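Local atomic coordinates of beta-xylanase (Roseburia intestinalis L1-82, PDB entry 6SGF), a protein that binds xylan through this carbohydrate-binding module of family CBM86, one piece of a longer enzyme that probably cleaves the internal beta-1,4-xylosidic linkages of xylans. Residues 12-17 with 44-49; 68-73 with 107-112. All coordinates share one frame; numbering follows the deposited sequence.

In the fold
Both contacts belong to the same five-stranded antiparallel sheet of a beta-sandwich, in which strands 40-50 and 103-110 are neighbours; their centres lie about 15 Å apart. Contact 1 joins outermost strand 15-19 to strand 40-50 and is partly buried. One direct backbone hydrogen bond and a bridging water hold it, and its leucines supply the apolar part, while most of its touching residues are exposed. Contact 2 pairs 68-73 with 103-110 in the middle of the module, where four backbone bonds give regular pairing. One face of that pair is aliphatic and turned to the second sheet; the other carries the polar and sulfur groups that meet xylose.

Contact 1. Residues 12-17 with 44-49; sequences DQLKVA and TLPESI
Leu14 and Leu45 lie side by side and point the same way, their CD2 methyls meeting at 3.8 Å. In both, CG stands beside the backbone N and anti to the carbonyl carbon (chi1 -64° in Leu14), which turns the two branched ends into the same apolar layer. The same methyl, Leu14 CD2, lies 4.3 Å from Pro46 CD. Pro46 sits where the chain turns a corner, a place suited to its rigid ring, and its CG rests 3.5 Å from the carbonyl oxygen of Gln13.

The backbones pair only briefly. Thr44 N donates to Lys15 O over 3.0 Å, approaching almost in line with the carbonyl bond (C=O...N angle 171°). The second bond expected of this hydrogen-bonded pair, Lys15 N to Thr44 O, is replaced by a water wedged between them, which donates to Thr44 O and to Gln13 O of the preceding 3-10 turn and accepts a long, weak bond from Lys15 N. Thr44, a beta-branched residue suited to a strand, faces the exposed side with OG1 3.4 Å from Ala17 CB, while the Lys15 chain leads away from 44-49, back alongside residues 12-13.

Strand 15-19 is the outermost strand here, and strand 40-50 passes the pairing on through Leu45 to Asp105 of strand 103-110. Beneath, the two leucines enter the sandwich interior: Phe9 of strand 6-10 touches both, Leu123 and Val126 of strand 119-130 pack on Leu14, and Phe128 of that strand packs on Leu45.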
loop_
_atom_site.group_PDB
_atom_site.type_symbol
_atom_site.label_atom_id
_atom_site.label_comp_id
_atom_site.label_asym_id
_atom_site.label_seq_id
_atom_site.Cartn_x
_atom_site.Cartn_y
_atom_site.Cartn_z
ATOM N N ASP B 12 -1.986 -5.110 -5.250
ATOM C CA ASP B 12 -3.097 -5.944 -5.698
ATOM C C ASP B 12 -4.109 -5.195 -6.552
ATOM O O ASP B 12 -4.968 -5.842 -7.161
ATOM C CB ASP B 12 -3.807 -6.606 -4.507
ATOM C CG ASP B 12 -4.673 -5.662 -3.706
ATOM O OD1 ASP B 12 -4.331 -4.471 -3.564
ATOM O OD2 ASP B 12 -5.681 -6.149 -3.145
ATOM N N GLN B 13 -4.004 -3.872 -6.668
ATOM C CA GLN B 13 -4.896 -3.125 -7.547
ATOM C C GLN B 13 -4.323 -2.894 -8.942
ATOM O O GLN B 13 -5.046 -2.403 -9.810
ATOM C CB GLN B 13 -5.238 -1.772 -6.914
ATOM C CG GLN B 13 -5.796 -1.838 -5.521
ATOM C CD GLN B 13 -6.090 -0.454 -4.960
ATOM O OE1 GLN B 13 -5.240 0.177 -4.343
ATOM N NE2 GLN B 13 -7.304 0.022 -5.184
ATOM N N LEU B 14 -3.074 -3.280 -9.188
ATOM C CA LEU B 14 -2.380 -3.012 -10.434
ATOM C C LEU B 14 -2.338 -4.321 -11.217
ATOM O O LEU B 14 -1.745 -5.299 -10.764
ATOM C CB LEU B 14 -0.978 -2.467 -10.149
ATOM C CG LEU B 14 -0.941 -1.109 -9.443
ATOM C CD1 LEU B 14 0.479 -0.772 -9.052
ATOM C CD2 LEU B 14 -1.523 -0.051 -10.382
ATOM N N LYS B 15 -2.881 -4.315 -12.417
ATOM C CA LYS B 15 -2.889 -5.516 -13.276
ATOM C C LYS B 15 -1.750 -5.449 -14.279
ATOM O O LYS B 15 -1.508 -4.407 -14.786
ATOM C CB LYS B 15 -4.195 -5.631 -14.032
ATOM C CG LYS B 15 -5.203 -6.521 -13.349
ATOM C CD LYS B 15 -6.115 -5.778 -12.447
ATOM C CE LYS B 15 -6.984 -6.705 -11.623
ATOM N NZ LYS B 15 -6.692 -6.565 -10.184
ATOM N N VAL B 16 -1.087 -6.561 -14.528
ATOM C CA VAL B 16 0.046 -6.568 -15.447
ATOM C C VAL B 16 -0.485 -6.464 -16.881
ATOM O O VAL B 16 -1.300 -7.271 -17.325
ATOM C CB VAL B 16 0.917 -7.823 -15.289
ATOM C CG1 VAL B 16 2.017 -7.846 -16.398
ATOM C CG2 VAL B 16 1.590 -7.875 -13.920
ATOM N N ALA B 17 -0.005 -5.458 -17.605
ATOM C CA ALA B 17 -0.357 -5.312 -19.017
ATOM C C ALA B 17 0.610 -6.081 -19.927
ATOM O O ALA B 17 0.209 -6.665 -20.944
ATOM C CB ALA B 17 -0.365 -3.833 -19.422
ATOM N N THR B 44 -1.255 -1.608 -15.780
ATOM C CA THR B 44 -2.339 -0.689 -16.064
ATOM C C THR B 44 -2.938 -0.147 -14.771
ATOM O O THR B 44 -3.071 -0.868 -13.776
ATOM C CB THR B 44 -3.443 -1.388 -16.875
ATOM O OG1 THR B 44 -2.872 -2.042 -18.024
ATOM C CG2 THR B 44 -4.488 -0.343 -17.338
ATOM N N LEU B 45 -3.294 1.129 -14.795
ATOM C CA LEU B 45 -3.946 1.738 -13.646
ATOM C C LEU B 45 -5.439 1.411 -13.669
ATOM O O LEU B 45 -6.021 1.247 -14.740
ATOM C CB LEU B 45 -3.737 3.241 -13.664
ATOM C CG LEU B 45 -2.295 3.764 -13.575
ATOM C CD1 LEU B 45 -2.409 5.288 -13.503
ATOM C CD2 LEU B 45 -1.574 3.143 -12.383
ATOM N N PRO B 46 -6.083 1.304 -12.510
ATOM C CA PRO B 46 -7.535 1.031 -12.524
ATOM C C PRO B 46 -8.340 2.106 -13.253
ATOM O O PRO B 46 -9.446 1.826 -13.727
ATOM C CB PRO B 46 -7.899 0.956 -11.034
ATOM C CG PRO B 46 -6.624 0.724 -10.329
ATOM C CD PRO B 46 -5.549 1.375 -11.146
ATOM N N GLU B 47 -7.815 3.329 -13.362
ATOM C CA GLU B 47 -8.506 4.478 -13.951
ATOM C C GLU B 47 -7.421 5.383 -14.470
ATOM O O GLU B 47 -6.392 5.473 -13.825
ATOM C CB GLU B 47 -9.310 5.165 -12.852
ATOM C CG GLU B 47 -8.353 5.824 -11.804
ATOM C CD GLU B 47 -8.564 5.235 -10.417
ATOM O OE1 GLU B 47 -8.630 3.976 -10.348
ATOM O OE2 GLU B 47 -8.720 5.998 -9.439
ATOM N N SER B 48 -7.551 5.963 -15.640
ATOM C CA SER B 48 -6.469 6.854 -16.008
ATOM C C SER B 48 -6.668 8.209 -15.355
ATOM O O SER B 48 -7.741 8.530 -14.846
ATOM C CB SER B 48 -6.262 6.825 -17.514
ATOM O OG SER B 48 -7.509 6.687 -18.213
ATOM N N ILE B 49 -5.547 8.886 -15.191
ATOM C CA ILE B 49 -5.399 10.163 -14.522
ATOM C C ILE B 49 -4.782 11.079 -15.560
ATOM O O ILE B 49 -3.830 10.685 -16.243
ATOM C CB ILE B 49 -4.479 10.036 -13.293
ATOM C CG1 ILE B 49 -4.997 8.923 -12.371
ATOM C CG2 ILE B 49 -4.337 11.339 -12.598
ATOM C CD1 ILE B 49 -3.959 8.361 -11.395
HETATM O O HOH W 1 -5.407 -1.974 -12.492
#

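Contact 2. Residues 68-73 with 107-112; sequences ISLKVY and VGIMIT. With XYP (beta-D-xylopyranose), chain H.
Strands 68-73 and 107-110 run antiparallel, their axes 4.6 Å apart at closest approach, with Ser69-Met110 and Lys71-Gly108 as hydrogen-bonded pairs, Leu70-Ile109 and Val72-Val107 as non-hydrogen-bonded ones, and Ser69 N to Met110 O, at 2.8 Å, as the shortest of the four bonds.

On the aliphatic face Leu70 and Ile109 lie alongside each other, CD2 to CG1 at 3.7 Å, and Ile68 crosses Ile109 at a slant. Branched aliphatic residues suit this face, which packs against the second sheet of the sandwich.

The other face is built for sugar. Lys71 is fully extended beyond CG, which carries NZ out to the xylose, where it donates to O3 at 2.9 Å and more weakly to O2. Asp78 forms a salt bridge with this amine and Gln40 accepts a hydrogen bond from it; both also bond the same xylose, so they probably help orient the lysine. Met110 crosses Lys71 obliquely, its bend at chi3 (74°) bringing Met110 CE to 3.8 Å from Lys71 CE. Met110 CE also lies 3.2 Å from XYP O3. The flexible thioether suits a surface shaped to a sugar ring. Gly108, with no side chain, lets the Tyr73 ring come in edge-on, Gly108 N lying in the ring plane 3.9 Å from Tyr73 CE1. Farther along, a water joins Ser69 OG to Thr112 OG1, each at 2.9 Å.

Strand 84-88 flanks 68-73 on its other edge, and its Tyr86 touches both Ser69 and Met110 as part of the glycan pocket. Strand 40-50 borders 103-110, while Phe59 of strand 54-62 and Tyr94 of strand 93-96 pack against the aliphatic face.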
loop_
_atom_site.group_PDB
_atom_site.type_symbol
_atom_site.label_atom_id
_atom_site.label_comp_id
_atom_site.label_asym_id
_atom_site.label_seq_id
_atom_site.Cartn_x
_atom_site.Cartn_y
_atom_site.Cartn_z
ATOM N N ILE B 68 16.944 0.129 -10.171
ATOM C CA ILE B 68 15.740 0.032 -10.990
ATOM C C ILE B 68 15.515 1.325 -11.771
ATOM O O ILE B 68 15.938 2.410 -11.380
ATOM C CB ILE B 68 14.457 -0.314 -10.176
ATOM C CG1 ILE B 68 14.166 0.721 -9.071
ATOM C CG2 ILE B 68 14.561 -1.678 -9.608
ATOM C CD1 ILE B 68 12.911 0.435 -8.312
ATOM N N SER B 69 14.783 1.175 -12.874
ATOM C CA SER B 69 14.268 2.258 -13.687
ATOM C C SER B 69 12.751 2.285 -13.575
ATOM O O SER B 69 12.101 1.235 -13.526
ATOM C CB SER B 69 14.720 2.064 -15.138
ATOM O OG SER B 69 16.144 2.170 -15.149
ATOM N N LEU B 70 12.199 3.485 -13.477
ATOM C CA LEU B 70 10.785 3.687 -13.248
ATOM C C LEU B 70 10.202 4.477 -14.414
ATOM O O LEU B 70 10.831 5.419 -14.919
ATOM C CB LEU B 70 10.551 4.404 -11.930
ATOM C CG LEU B 70 11.161 3.698 -10.718
ATOM C CD1 LEU B 70 11.068 4.630 -9.494
ATOM C CD2 LEU B 70 10.549 2.381 -10.416
ATOM N N LYS B 71 8.995 4.112 -14.820
ATOM C CA LYS B 71 8.349 4.698 -15.985
ATOM C C LYS B 71 6.907 5.090 -15.692
ATOM O O LYS B 71 6.171 4.335 -15.059
ATOM C CB LYS B 71 8.328 3.714 -17.166
ATOM C CG LYS B 71 9.691 3.301 -17.657
ATOM C CD LYS B 71 9.539 2.318 -18.842
ATOM C CE LYS B 71 10.869 1.884 -19.439
ATOM N NZ LYS B 71 10.570 1.174 -20.736
ATOM N N VAL B 72 6.507 6.246 -16.203
ATOM C CA VAL B 72 5.128 6.708 -16.203
ATOM C C VAL B 72 4.712 6.826 -17.665
ATOM O O VAL B 72 5.213 7.685 -18.395
ATOM C CB VAL B 72 4.962 8.031 -15.462
ATOM C CG1 VAL B 72 3.494 8.431 -15.440
ATOM C CG2 VAL B 72 5.504 7.901 -14.073
ATOM N N TYR B 73 3.782 5.989 -18.087
ATOM C CA TYR B 73 3.348 5.988 -19.479
ATOM C C TYR B 73 2.228 7.002 -19.674
ATOM O O TYR B 73 1.460 7.288 -18.745
ATOM C CB TYR B 73 2.830 4.619 -19.877
ATOM C CG TYR B 73 3.824 3.496 -19.923
ATOM C CD1 TYR B 73 4.290 2.890 -18.761
ATOM C CD2 TYR B 73 4.255 3.003 -21.146
ATOM C CE1 TYR B 73 5.157 1.820 -18.814
ATOM C CE2 TYR B 73 5.103 1.937 -21.219
ATOM C CZ TYR B 73 5.571 1.358 -20.067
ATOM O OH TYR B 73 6.433 0.301 -20.180
ATOM N N VAL B 107 2.154 2.368 -15.503
ATOM C CA VAL B 107 3.485 2.580 -14.939
ATOM C C VAL B 107 4.312 1.319 -15.162
ATOM O O VAL B 107 3.791 0.259 -15.514
ATOM C CB VAL B 107 3.430 2.933 -13.439
ATOM C CG1 VAL B 107 2.647 4.248 -13.247
ATOM C CG2 VAL B 107 2.843 1.797 -12.638
ATOM N N GLY B 108 5.629 1.446 -14.995
ATOM C CA GLY B 108 6.502 0.316 -15.219
ATOM C C GLY B 108 7.772 0.373 -14.387
ATOM O O GLY B 108 8.173 1.432 -13.884
ATOM N N ILE B 109 8.391 -0.800 -14.253
ATOM C CA ILE B 109 9.690 -0.976 -13.622
ATOM C C ILE B 109 10.538 -1.801 -14.575
ATOM O O ILE B 109 10.044 -2.786 -15.137
ATOM C CB ILE B 109 9.603 -1.675 -12.255
ATOM C CG1 ILE B 109 8.809 -0.815 -11.272
ATOM C CG2 ILE B 109 11.045 -2.006 -11.774
ATOM C CD1 ILE B 109 8.625 -1.510 -9.875
ATOM N N MET B 110 11.788 -1.382 -14.776
ATOM C CA MET B 110 12.729 -2.007 -15.699
ATOM C C MET B 110 14.122 -2.034 -15.065
ATOM O O MET B 110 14.429 -1.215 -14.202
ATOM C CB MET B 110 12.757 -1.214 -17.021
ATOM C CG MET B 110 13.760 -1.683 -18.026
ATOM S SD MET B 110 13.722 -0.636 -19.522
ATOM C CE MET B 110 14.508 0.876 -18.995
ATOM N N ILE B 111 14.983 -2.955 -15.502
ATOM C CA ILE B 111 16.396 -2.923 -15.105
ATOM C C ILE B 111 17.259 -2.569 -16.310
ATOM O O ILE B 111 16.954 -2.945 -17.446
ATOM C CB ILE B 111 16.883 -4.247 -14.475
ATOM C CG1 ILE B 111 16.694 -5.425 -15.418
ATOM C CG2 ILE B 111 16.185 -4.463 -13.131
ATOM C CD1 ILE B 111 17.869 -6.410 -15.342
ATOM N N THR B 112 18.360 -1.859 -16.048
ATOM C CA THR B 112 19.336 -1.546 -17.087
ATOM C C THR B 112 20.622 -2.340 -16.940
ATOM O O THR B 112 21.523 -2.203 -17.780
ATOM C CB THR B 112 19.692 -0.053 -17.097
ATOM O OG1 THR B 112 20.129 0.344 -15.799
ATOM C CG2 THR B 112 18.493 0.795 -17.488
HETATM C C1 XYP H . 13.376 -1.246 -24.312
HETATM C C2 XYP H . 12.853 -0.424 -23.132
HETATM C C3 XYP H . 13.522 0.907 -23.114
HETATM C C4 XYP H . 15.024 0.802 -23.248
HETATM C C5 XYP H . 15.472 -0.040 -24.451
HETATM O O2 XYP H . 11.428 -0.369 -23.219
HETATM O O3 XYP H . 13.193 1.549 -21.849
HETATM O O4 XYP H . 15.515 2.146 -23.376
HETATM O O5 XYP H . 14.864 -1.361 -24.280
HETATM O O HOH W 2 18.077 0.582 -13.726
#